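Local atomic coordinates of aldolase (Klebsiella pneumoniae, PDB entry 6VOQ), a protein that binds a zinc ion and belongs to the class II aldolase and adducin group of proteins, with four chains in its assembly. Residues Gly26-Leu31 with His94-Tyr99; Leu103-Gly108 with Leu158-Pro163; Arg80-His85 with Gln144-Leu149; Pro87-Ile92 with Val164-Ser169. All coordinates share one frame; numbering follows the deposited sequence.

Interaction 1: Gly26-Leu31 with His94-Tyr99; sequences GSAGNL and HLHSHY. With ZN (zinc ion), chain B.
Two backbone hydrogen bonds close the antiparallel pair of Asn-30 and His-94. Asn-30 N donates to His-94 O over 2.9 Å, and His-94 N returns a bond to Asn-30 O at 3.0 Å with an N-H...O angle of 162°. Just before the pair, Gly-29 CA lies 3.2 Å from His-94 O in a CA-H...O contact, so that this carbonyl meets both Gly-29 CA and Asn-30 N.

His-94 NE2 and His-96 NE2 each bind the zinc ion at 2.2 Å; Glu-75 and His-161 complete the site. The arrangement is a three-histidine, one-glutamate zinc site, as in zinc-dependent class II aldolases, placed where strand 91-94 leaves the sheet. The His-94 ring has its rotation fixed from two ends, since NE2 holds the metal while ND1 is hydrogen-bonded to Pro-163 O.

Side-chain packing frames both imidazoles. Asn-30 CG, lying between its backbone N and carbonyl carbon, brings the amide to the edge of the His-94 ring, with ND2 3.4 Å from His-94 CD2 and the two planes 37° apart. Both amide atoms have hydrogen-bond partners elsewhere in the structure, so this meeting is packing. Ala-28 CB sits over one face of the His-96 ring, 4.0 Å from the centroid and 29° off the normal, a CH-pi contact, while Tyr-121 of the second subunit stacks on this ring as well.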
loop_
_atom_site.group_PDB
_atom_site.type_symbol
_atom_site.label_atom_id
_atom_site.label_comp_id
_atom_site.label_asym_id
_atom_site.label_seq_id
_atom_site.Cartn_x
_atom_site.Cartn_y
_atom_site.Cartn_z
ATOM N N GLY A 26 -10.586 8.572 -4.824
ATOM C CA GLY A 26 -11.586 9.152 -5.706
ATOM C C GLY A 26 -12.268 10.346 -5.074
ATOM O O GLY A 26 -11.624 11.235 -4.509
ATOM N N SER A 27 -13.594 10.367 -5.168
ATOM C CA SER A 27 -14.416 11.456 -4.662
ATOM C C SER A 27 -14.892 11.236 -3.229
ATOM O O SER A 27 -15.687 12.038 -2.730
ATOM C CB SER A 27 -15.625 11.657 -5.582
ATOM O OG SER A 27 -16.630 10.682 -5.331
ATOM N N ALA A 28 -14.431 10.180 -2.559
ATOM C CA ALA A 28 -14.986 9.789 -1.268
ATOM C C ALA A 28 -14.319 10.526 -0.115
ATOM O O ALA A 28 -13.104 10.752 -0.115
ATOM C CB ALA A 28 -14.850 8.284 -1.051
ATOM N N GLY A 29 -15.123 10.886 0.871
ATOM C CA GLY A 29 -14.615 11.431 2.109
ATOM C C GLY A 29 -14.849 12.924 2.217
ATOM O O GLY A 29 -14.983 13.640 1.219
ATOM N N ASN A 30 -14.906 13.405 3.453
ATOM C CA ASN A 30 -15.018 14.832 3.701
ATOM C C ASN A 30 -14.497 15.136 5.100
ATOM O O ASN A 30 -14.465 14.266 5.972
ATOM C CB ASN A 30 -16.457 15.317 3.528
ATOM C CG ASN A 30 -17.465 14.345 4.080
ATOM O OD1 ASN A 30 -17.720 14.316 5.281
ATOM N ND2 ASN A 30 -18.049 13.538 3.203
ATOM N N LEU A 31 -14.066 16.377 5.286
ATOM C CA LEU A 31 -13.522 16.853 6.544
ATOM C C LEU A 31 -14.315 18.073 6.977
ATOM O O LEU A 31 -14.783 18.852 6.140
ATOM C CB LEU A 31 -12.013 17.207 6.422
ATOM C CG LEU A 31 -11.139 16.205 5.645
ATOM C CD1 LEU A 31 -9.735 16.735 5.397
ATOM C CD2 LEU A 31 -11.076 14.867 6.364
ATOM N N HIS A 94 -14.642 12.074 7.994
ATOM C CA HIS A 94 -15.453 11.021 7.411
ATOM C C HIS A 94 -14.720 10.459 6.205
ATOM O O HIS A 94 -14.364 11.203 5.287
ATOM C CB HIS A 94 -16.827 11.522 6.998
ATOM C CG HIS A 94 -17.589 10.521 6.190
ATOM N ND1 HIS A 94 -17.871 9.253 6.657
ATOM C CD2 HIS A 94 -18.095 10.583 4.938
ATOM C CE1 HIS A 94 -18.539 8.587 5.734
ATOM N NE2 HIS A 94 -18.687 9.370 4.680
ATOM N N LEU A 95 -14.490 9.156 6.215
ATOM C CA LEU A 95 -13.805 8.478 5.129
ATOM C C LEU A 95 -14.542 7.193 4.802
ATOM O O LEU A 95 -15.320 6.680 5.606
ATOM C CB LEU A 95 -12.359 8.136 5.494
ATOM C CG LEU A 95 -11.411 9.275 5.791
ATOM C CD1 LEU A 95 -10.178 8.667 6.397
ATOM C CD2 LEU A 95 -11.087 10.024 4.514
ATOM N N HIS A 96 -14.294 6.680 3.604
ATOM C CA HIS A 96 -14.637 5.300 3.286
ATOM C C HIS A 96 -13.402 4.423 3.373
ATOM O O HIS A 96 -13.120 3.646 2.453
ATOM C CB HIS A 96 -15.282 5.201 1.906
ATOM C CG HIS A 96 -16.486 6.074 1.740
ATOM N ND1 HIS A 96 -17.184 6.158 0.555
ATOM C CD2 HIS A 96 -17.115 6.901 2.605
ATOM C CE1 HIS A 96 -18.186 7.007 0.694
ATOM N NE2 HIS A 96 -18.165 7.473 1.929
ATOM N N SER A 97 -12.631 4.565 4.455
ATOM C CA SER A 97 -11.377 3.829 4.563
ATOM C C SER A 97 -11.671 2.333 4.556
ATOM O O SER A 97 -12.707 1.883 5.058
ATOM C CB SER A 97 -10.595 4.256 5.815
ATOM O OG SER A 97 -11.333 4.080 7.021
ATOM N N HIS A 98 -10.767 1.566 3.945
ATOM C CA HIS A 98 -11.145 0.266 3.401
ATOM C C HIS A 98 -11.663 -0.677 4.486
ATOM O O HIS A 98 -12.768 -1.225 4.381
ATOM C CB HIS A 98 -9.972 -0.369 2.666
ATOM C CG HIS A 98 -10.292 -1.729 2.146
ATOM N ND1 HIS A 98 -11.099 -1.932 1.045
ATOM C CD2 HIS A 98 -10.007 -2.960 2.638
ATOM C CE1 HIS A 98 -11.249 -3.230 0.849
ATOM N NE2 HIS A 98 -10.600 -3.876 1.803
ATOM N N TYR A 99 -10.874 -0.882 5.539
ATOM C CA TYR A 99 -11.225 -1.900 6.517
ATOM C C TYR A 99 -12.353 -1.454 7.437
ATOM O O TYR A 99 -13.163 -2.289 7.852
ATOM C CB TYR A 99 -9.970 -2.319 7.293
ATOM C CG TYR A 99 -8.984 -2.988 6.357
ATOM C CD1 TYR A 99 -9.157 -4.309 5.968
ATOM C CD2 TYR A 99 -7.926 -2.277 5.802
ATOM C CE1 TYR A 99 -8.277 -4.911 5.075
ATOM C CE2 TYR A 99 -7.042 -2.874 4.924
ATOM C CZ TYR A 99 -7.231 -4.186 4.562
ATOM O OH TYR A 99 -6.359 -4.782 3.685
HETATM ZN ZN ZN B . -19.636 8.797 2.810
#

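Interaction 2: Leu103-Gly108 with Leu158-Pro163; sequences LSCLQG and LANHGP. With ZN (zinc ion), chain B.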
loop_
_atom_site.group_PDB
_atom_site.type_symbol
_atom_site.label_atom_id
_atom_site.label_comp_id
_atom_site.label_asym_id
_atom_site.label_seq_id
_atom_site.Cartn_x
_atom_site.Cartn_y
_atom_site.Cartn_z
ATOM N N LEU A 103 -15.699 -3.596 7.631
ATOM C CA LEU A 103 -16.374 -3.883 8.887
ATOM C C LEU A 103 -17.816 -3.396 8.874
ATOM O O LEU A 103 -18.691 -4.038 9.469
ATOM C CB LEU A 103 -15.602 -3.243 10.035
ATOM C CG LEU A 103 -16.090 -3.531 11.447
ATOM C CD1 LEU A 103 -15.852 -4.983 11.804
ATOM C CD2 LEU A 103 -15.358 -2.637 12.394
ATOM N N SER A 104 -18.088 -2.283 8.188
ATOM C CA SER A 104 -19.433 -1.712 8.199
ATOM C C SER A 104 -20.412 -2.505 7.345
ATOM O O SER A 104 -21.622 -2.321 7.498
ATOM C CB SER A 104 -19.401 -0.255 7.714
ATOM O OG SER A 104 -19.651 -0.174 6.317
ATOM N N CYS A 105 -19.923 -3.370 6.456
ATOM C CA CYS A 105 -20.775 -4.202 5.612
ATOM C C CYS A 105 -21.037 -5.583 6.190
ATOM O O CYS A 105 -21.707 -6.388 5.539
ATOM C CB CYS A 105 -20.167 -4.351 4.209
ATOM S SG CYS A 105 -19.746 -2.799 3.407
ATOM N N LEU A 106 -20.539 -5.878 7.382
ATOM C CA LEU A 106 -20.702 -7.204 7.951
ATOM C C LEU A 106 -22.066 -7.349 8.620
ATOM O O LEU A 106 -22.670 -6.381 9.092
ATOM C CB LEU A 106 -19.590 -7.498 8.961
ATOM C CG LEU A 106 -18.233 -7.823 8.324
ATOM C CD1 LEU A 106 -17.184 -8.247 9.355
ATOM C CD2 LEU A 106 -18.409 -8.880 7.267
ATOM N N GLN A 107 -22.552 -8.575 8.640
ATOM C CA GLN A 107 -23.767 -8.917 9.354
ATOM C C GLN A 107 -23.422 -9.251 10.802
ATOM O O GLN A 107 -22.311 -9.698 11.111
ATOM C CB GLN A 107 -24.464 -10.098 8.669
ATOM C CG GLN A 107 -25.853 -10.357 9.154
ATOM C CD GLN A 107 -26.803 -9.245 8.774
ATOM O OE1 GLN A 107 -27.132 -8.386 9.595
ATOM N NE2 GLN A 107 -27.253 -9.255 7.525
ATOM N N GLY A 108 -24.366 -8.985 11.700
ATOM C CA GLY A 108 -24.190 -9.364 13.090
ATOM C C GLY A 108 -23.270 -8.486 13.905
ATOM O O GLY A 108 -22.803 -8.918 14.962
ATOM N N LEU A 158 -21.151 3.956 10.105
ATOM C CA LEU A 158 -22.333 3.906 9.253
ATOM C C LEU A 158 -22.311 2.603 8.465
ATOM O O LEU A 158 -21.404 2.378 7.658
ATOM C CB LEU A 158 -22.367 5.096 8.299
ATOM C CG LEU A 158 -22.203 6.497 8.869
ATOM C CD1 LEU A 158 -22.381 7.492 7.739
ATOM C CD2 LEU A 158 -23.204 6.767 9.965
ATOM N N ALA A 159 -23.286 1.737 8.723
ATOM C CA ALA A 159 -23.318 0.436 8.074
ATOM C C ALA A 159 -23.331 0.600 6.559
ATOM O O ALA A 159 -23.930 1.538 6.031
ATOM C CB ALA A 159 -24.541 -0.348 8.542
ATOM N N ASN A 160 -22.645 -0.310 5.863
ATOM C CA ASN A 160 -22.558 -0.294 4.399
ATOM C C ASN A 160 -22.094 1.064 3.878
ATOM O O ASN A 160 -22.594 1.572 2.874
ATOM C CB ASN A 160 -23.891 -0.666 3.754
ATOM C CG ASN A 160 -24.397 -2.003 4.195
ATOM O OD1 ASN A 160 -25.223 -2.102 5.108
ATOM N ND2 ASN A 160 -23.912 -3.053 3.551
ATOM N N HIS A 161 -21.129 1.660 4.565
ATOM C CA HIS A 161 -20.764 3.027 4.241
ATOM C C HIS A 161 -19.344 3.345 4.678
ATOM O O HIS A 161 -18.431 3.367 3.846
ATOM C CB HIS A 161 -21.751 3.986 4.890
ATOM C CG HIS A 161 -21.613 5.399 4.422
ATOM N ND1 HIS A 161 -22.607 6.337 4.591
ATOM C CD2 HIS A 161 -20.601 6.034 3.787
ATOM C CE1 HIS A 161 -22.212 7.489 4.084
ATOM N NE2 HIS A 161 -20.998 7.331 3.589
ATOM N N GLY A 162 -19.150 3.609 5.975
ATOM C CA GLY A 162 -17.845 3.946 6.496
ATOM C C GLY A 162 -17.872 4.706 7.814
ATOM O O GLY A 162 -18.939 4.992 8.376
ATOM N N PRO A 163 -16.684 5.051 8.324
ATOM C CA PRO A 163 -16.586 5.685 9.641
ATOM C C PRO A 163 -16.820 7.189 9.625
ATOM O O PRO A 163 -16.575 7.885 8.636
ATOM C CB PRO A 163 -15.141 5.387 10.049
ATOM C CG PRO A 163 -14.427 5.367 8.771
ATOM C CD PRO A 163 -15.352 4.690 7.811
HETATM ZN ZN ZN B . -19.636 8.797 2.810
#
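The backbones of Ser-104 and Ala-159 come within 4.4 Å, CA to CA, where the end of helix 98-104 meets the turn between strands 155-158 and 162-167, and Asn-160 N donates to Ser-104 O over 2.8 Å. The bond is straight at its hydrogen, 168°, yet the donor stands above the carbonyl plane, 67° out of it, instead of on a lone pair.

Ser-104 carries the side-chain part. Its OG accepts a bond from His-161 N at 2.9 Å, so one serine receives two successive amides of the turn, one through its carbonyl and one through its hydroxyl. The same OG is also hydrogen-bonded to Thr-101 O, one helical turn earlier. Behind the hydroxyl, Ser-104 CB packs 3.3 Å from Leu-158 O. Cys-105 lies alongside Asn-160: its SG comes 3.9 Å from Asn-160 CA. The Asn-160 amide passes Cys-105 CB and continues into the subunit interface, where ND2 is bonded to Arg-196 O and Phe-118 O of the second subunit.

His-161 presents its ring to the other side. With CG anti to the backbone N (chi1 -170°), NE2 reaches the zinc ion at 2.1 Å. Ser-104 is therefore a second-shell residue, holding the amide of a metal ligand. His-161 and Gly-162 both face Leu-158, the classic beta bulge, and here it delivers one histidine of the zinc site of this aldolase-like fold.

Interaction 3: Arg80-His85 with Gln144-Leu149; sequences RAVYLH and QALAGL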
loop_
_atom_site.group_PDB
_atom_site.type_symbol
_atom_site.label_atom_id
_atom_site.label_comp_id
_atom_site.label_asym_id
_atom_site.label_seq_id
_atom_site.Cartn_x
_atom_site.Cartn_y
_atom_site.Cartn_z
ATOM N N ARG A 80 -22.897 18.095 10.923
ATOM C CA ARG A 80 -23.522 19.076 11.804
ATOM C C ARG A 80 -24.292 18.411 12.929
ATOM O O ARG A 80 -24.241 18.882 14.069
ATOM C CB ARG A 80 -24.458 19.986 11.005
ATOM C CG ARG A 80 -23.746 20.783 9.926
ATOM C CD ARG A 80 -24.636 21.848 9.325
ATOM N NE ARG A 80 -25.510 21.316 8.290
ATOM C CZ ARG A 80 -26.826 21.184 8.414
ATOM N NH1 ARG A 80 -27.436 21.546 9.537
ATOM N NH2 ARG A 80 -27.534 20.696 7.405
ATOM N N ALA A 81 -25.006 17.322 12.631
ATOM C CA ALA A 81 -25.742 16.607 13.667
ATOM C C ALA A 81 -24.844 16.240 14.840
ATOM O O ALA A 81 -25.258 16.363 15.998
ATOM C CB ALA A 81 -26.397 15.355 13.082
ATOM N N VAL A 82 -23.604 15.832 14.566
ATOM C CA VAL A 82 -22.674 15.500 15.644
ATOM C C VAL A 82 -22.315 16.746 16.450
ATOM O O VAL A 82 -22.386 16.746 17.683
ATOM C CB VAL A 82 -21.418 14.819 15.079
ATOM C CG1 VAL A 82 -20.423 14.533 16.207
ATOM C CG2 VAL A 82 -21.795 13.557 14.334
ATOM N N TYR A 83 -21.898 17.814 15.765
ATOM C CA TYR A 83 -21.525 19.043 16.458
ATOM C C TYR A 83 -22.651 19.542 17.350
ATOM O O TYR A 83 -22.401 20.007 18.463
ATOM C CB TYR A 83 -21.154 20.138 15.458
ATOM C CG TYR A 83 -19.858 19.910 14.727
ATOM C CD1 TYR A 83 -18.643 20.082 15.368
ATOM C CD2 TYR A 83 -19.849 19.538 13.383
ATOM C CE1 TYR A 83 -17.453 19.884 14.693
ATOM C CE2 TYR A 83 -18.668 19.321 12.708
ATOM C CZ TYR A 83 -17.473 19.503 13.364
ATOM O OH TYR A 83 -16.285 19.306 12.701
ATOM N N LEU A 84 -23.897 19.464 16.871
ATOM C CA LEU A 84 -25.039 20.005 17.594
ATOM C C LEU A 84 -25.388 19.211 18.845
ATOM O O LEU A 84 -26.242 19.661 19.617
ATOM C CB LEU A 84 -26.256 20.072 16.670
ATOM C CG LEU A 84 -26.233 21.147 15.591
ATOM C CD1 LEU A 84 -27.261 20.813 14.531
ATOM C CD2 LEU A 84 -26.515 22.521 16.198
ATOM N N HIS A 85 -24.759 18.052 19.068
ATOM C CA HIS A 85 -25.044 17.245 20.248
ATOM C C HIS A 85 -23.771 16.739 20.912
ATOM O O HIS A 85 -23.795 15.723 21.613
ATOM C CB HIS A 85 -25.979 16.095 19.887
ATOM C CG HIS A 85 -27.303 16.575 19.405
ATOM N ND1 HIS A 85 -27.535 16.900 18.088
ATOM C CD2 HIS A 85 -28.436 16.886 20.075
ATOM C CE1 HIS A 85 -28.768 17.355 17.958
ATOM N NE2 HIS A 85 -29.337 17.353 19.149
ATOM N N GLN A 144 -30.130 11.816 12.002
ATOM C CA GLN A 144 -30.900 11.618 13.224
ATOM C C GLN A 144 -30.193 10.638 14.147
ATOM O O GLN A 144 -30.044 10.891 15.345
ATOM C CB GLN A 144 -32.313 11.130 12.894
ATOM C CG GLN A 144 -33.186 12.151 12.160
ATOM C CD GLN A 144 -34.419 11.514 11.509
ATOM O OE1 GLN A 144 -34.820 10.404 11.864
ATOM N NE2 GLN A 144 -35.013 12.214 10.549
ATOM N N ALA A 145 -29.733 9.518 13.592
ATOM C CA ALA A 145 -29.025 8.526 14.394
ATOM C C ALA A 145 -27.763 9.117 15.011
ATOM O O ALA A 145 -27.496 8.925 16.203
ATOM C CB ALA A 145 -28.697 7.307 13.530
ATOM N N LEU A 146 -26.994 9.869 14.217
ATOM C CA LEU A 146 -25.765 10.479 14.709
ATOM C C LEU A 146 -26.038 11.498 15.813
ATOM O O LEU A 146 -25.320 11.535 16.820
ATOM C CB LEU A 146 -25.012 11.120 13.550
ATOM C CG LEU A 146 -24.347 10.084 12.638
ATOM C CD1 LEU A 146 -23.469 10.769 11.593
ATOM C CD2 LEU A 146 -23.532 9.131 13.470
ATOM N N ALA A 147 -27.071 12.328 15.653
ATOM C CA ALA A 147 -27.391 13.283 16.709
ATOM C C ALA A 147 -27.682 12.574 18.029
ATOM O O ALA A 147 -27.278 13.047 19.095
ATOM C CB ALA A 147 -28.575 14.154 16.295
ATOM N N GLY A 148 -28.376 11.433 17.976
ATOM C CA GLY A 148 -28.688 10.717 19.199
ATOM C C GLY A 148 -27.499 10.010 19.812
ATOM O O GLY A 148 -27.447 9.832 21.033
ATOM N N LEU A 149 -26.535 9.598 18.989
ATOM C CA LEU A 149 -25.347 8.913 19.477
ATOM C C LEU A 149 -24.248 9.875 19.898
ATOM O O LEU A 149 -23.456 9.550 20.786
ATOM C CB LEU A 149 -24.809 7.968 18.397
ATOM C CG LEU A 149 -25.711 6.787 18.029
ATOM C CD1 LEU A 149 -25.246 6.168 16.726
ATOM C CD2 LEU A 149 -25.774 5.736 19.141
#
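His-85 turns back over residues 81-84 by a chi1 of -63°, which leaves CG beside the backbone N, and the ring then meets Ala-147 of the facing helix; Val-82, with chi1 177°, places CG2 beside its own backbone N, where it touches Leu-146.

The imidazole is held from within its own segment. His-85 ND1 donates to Ala-81 O over 3.1 Å at 169°, with the acceptor in the ring plane and the donor in the carbonyl plane. That bond fixes the ring's rotation and sets its ND1 and CE1 against the methyl of Ala-147, whose CB is 3.4 Å from His-85 ND1. The approach is oblique to the ring. His-85 CB also lies 3.4 Å from the carbonyl oxygen, Ala-147 O. No hydrogen bond spans the two segments, so across the gap the contact is van der Waals packing.

Small side chains bring the backbones close. Ala-81 and Ala-147 have CA atoms 4.8 Å apart, and their methyls touch at 4.1 Å from Ala-81 CB to Ala-147 CB. Deeper in, Val-82 CG2 meets Leu-146 CB at 4.1 Å, their side chains crossing at a slant. Both of these larger residues also rest on Phe-156 of strand 155-158, whereas His-85 is exposed at the outer end. The contact is thus alanine-mediated helix packing, joining helices 76-83 and 140-149 on one face of the central sheet in an alpha/beta fold.

Interaction 4: Pro87-Ile92 with Val164-Ser169; sequences PACKAI and VVTGSS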
loop_
_atom_site.group_PDB
_atom_site.type_symbol
_atom_site.label_atom_id
_atom_site.label_comp_id
_atom_site.label_asym_id
_atom_site.label_seq_id
_atom_site.Cartn_x
_atom_site.Cartn_y
_atom_site.Cartn_z
ATOM N N PRO A 87 -20.520 19.180 22.458
ATOM C CA PRO A 87 -19.669 20.376 22.431
ATOM C C PRO A 87 -18.187 20.064 22.472
ATOM O O PRO A 87 -17.382 20.948 22.157
ATOM C CB PRO A 87 -20.127 21.177 23.661
ATOM C CG PRO A 87 -20.834 20.211 24.522
ATOM C CD PRO A 87 -21.430 19.169 23.614
ATOM N N ALA A 88 -17.796 18.836 22.815
ATOM C CA ALA A 88 -16.384 18.479 22.789
ATOM C C ALA A 88 -15.869 18.232 21.377
ATOM O O ALA A 88 -14.654 18.172 21.172
ATOM C CB ALA A 88 -16.136 17.249 23.661
ATOM N N CYS A 89 -16.759 18.109 20.401
ATOM C CA CYS A 89 -16.376 17.764 19.040
ATOM C C CYS A 89 -16.003 19.038 18.292
ATOM O O CYS A 89 -16.851 19.904 18.078
ATOM C CB CYS A 89 -17.520 17.027 18.351
ATOM S SG CYS A 89 -17.222 16.711 16.617
ATOM N N LYS A 90 -14.734 19.156 17.903
ATOM C CA LYS A 90 -14.247 20.322 17.186
ATOM C C LYS A 90 -13.888 20.029 15.738
ATOM O O LYS A 90 -13.580 20.968 14.991
ATOM C CB LYS A 90 -13.018 20.910 17.898
ATOM C CG LYS A 90 -13.216 21.178 19.380
ATOM C CD LYS A 90 -14.304 22.214 19.617
ATOM C CE LYS A 90 -14.445 22.534 21.102
ATOM N NZ LYS A 90 -15.455 23.604 21.379
ATOM N N ALA A 91 -13.916 18.764 15.329
ATOM C CA ALA A 91 -13.515 18.356 13.995
ATOM C C ALA A 91 -14.009 16.943 13.767
ATOM O O ALA A 91 -14.053 16.127 14.692
ATOM C CB ALA A 91 -11.998 18.428 13.793
ATOM N N ILE A 92 -14.382 16.674 12.518
ATOM C CA ILE A 92 -14.935 15.396 12.107
ATOM C C ILE A 92 -14.220 14.956 10.844
ATOM O O ILE A 92 -14.062 15.744 9.905
ATOM C CB ILE A 92 -16.452 15.466 11.858
ATOM C CG1 ILE A 92 -17.210 15.674 13.159
ATOM C CG2 ILE A 92 -16.941 14.193 11.188
ATOM C CD1 ILE A 92 -18.716 15.653 12.947
ATOM N N VAL A 164 -17.281 7.682 10.768
ATOM C CA VAL A 164 -17.404 9.101 11.062
ATOM C C VAL A 164 -16.723 9.291 12.410
ATOM O O VAL A 164 -17.172 8.723 13.414
ATOM C CB VAL A 164 -18.868 9.562 11.114
ATOM C CG1 VAL A 164 -18.954 11.016 11.592
ATOM C CG2 VAL A 164 -19.529 9.394 9.756
ATOM N N VAL A 165 -15.636 10.066 12.441
ATOM C CA VAL A 165 -14.738 10.110 13.594
ATOM C C VAL A 165 -14.566 11.549 14.062
ATOM O O VAL A 165 -14.197 12.427 13.266
ATOM C CB VAL A 165 -13.381 9.476 13.249
ATOM C CG1 VAL A 165 -12.528 9.338 14.482
ATOM C CG2 VAL A 165 -13.605 8.113 12.578
ATOM N N THR A 166 -14.809 11.790 15.354
ATOM C CA THR A 166 -14.666 13.127 15.923
ATOM C C THR A 166 -13.313 13.286 16.604
ATOM O O THR A 166 -12.568 12.328 16.819
ATOM C CB THR A 166 -15.769 13.452 16.937
ATOM O OG1 THR A 166 -15.476 12.802 18.176
ATOM C CG2 THR A 166 -17.146 13.025 16.428
ATOM N N GLY A 167 -13.006 14.529 16.944
ATOM C CA GLY A 167 -11.787 14.835 17.659
ATOM C C GLY A 167 -11.814 16.256 18.168
ATOM O O GLY A 167 -12.676 17.059 17.788
ATOM N N SER A 168 -10.853 16.558 19.045
ATOM C CA SER A 168 -10.705 17.899 19.600
ATOM C C SER A 168 -10.004 18.847 18.641
ATOM O O SER A 168 -9.932 20.048 18.923
ATOM C CB SER A 168 -9.934 17.842 20.921
ATOM O OG SER A 168 -8.681 17.195 20.753
ATOM N N SER A 169 -9.469 18.323 17.543
ATOM C CA SER A 169 -8.929 19.106 16.444
ATOM C C SER A 169 -8.999 18.234 15.198
ATOM O O SER A 169 -9.339 17.051 15.273
ATOM C CB SER A 169 -7.499 19.564 16.741
ATOM O OG SER A 169 -6.593 18.481 16.667
#
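Gly-167 O accepts two neighbouring amides: Lys-90 N at 2.9 Å, in the carbonyl plane and with an N-H...O angle of 158°, and Ala-91 N through a weak bond bent to 122°. The return bond from Gly-167 N to Ala-91 O, 3.0 Å long, is also weak. Two CA-H...O contacts supplement them, from Thr-166 CA to Ala-91 O and from Ile-92 CA to Val-165 O, both 3.3 Å.

Outward from this backbone seam, Cys-89 holds SG anti to its own backbone N (chi1 174°), which lays it against Thr-166, 3.6 Å from Thr-166 CB. The threonine hydroxyl is occupied elsewhere, by Asn-154 O. Ile-92 CG2 and Val-164 CG1 meet at 3.8 Å on the Thr-166 side of the sheet, which helix 76-83 covers through Val-82 and Phe-78. Ala-91 CB points to the other side, toward Leu-170 of helix 170-190, and packs 3.3 Å from Ser-169 C. Ser-169 OG caps that helix at Glu-172 N.

Ala-91 with Gly-167 is a hydrogen-bonded pair and Ile-92 with Thr-166 a non-hydrogen-bonded one: antiparallel pairing of two inner strands, in a sheet layered between helices.

How the interactions relate
Interactions 1, 2 and 4 reach the same sheet; interaction 3 packs helices on one of its faces. Strand 91-94 runs between 30-34 and 162-167, so interactions 1 and 4 join it to its two neighbours. Their centres lie nearer that of the chain (about 9 and 8 Å) than those of interactions 2 and 3 (about 14 and 13 Å), although 2 is buried against the second subunit while 3 reaches the exposed His-85. Interactions 1 and 2 share the zinc ion and helix 98-104; interaction 3 meets 4 through Val-82 CB and Ile-92 CD1, 3.5 Å apart. The first two add metal coordination to backbone bonds, interaction 4 combines strand pairing with apolar packing, and interaction 3 is packing alone.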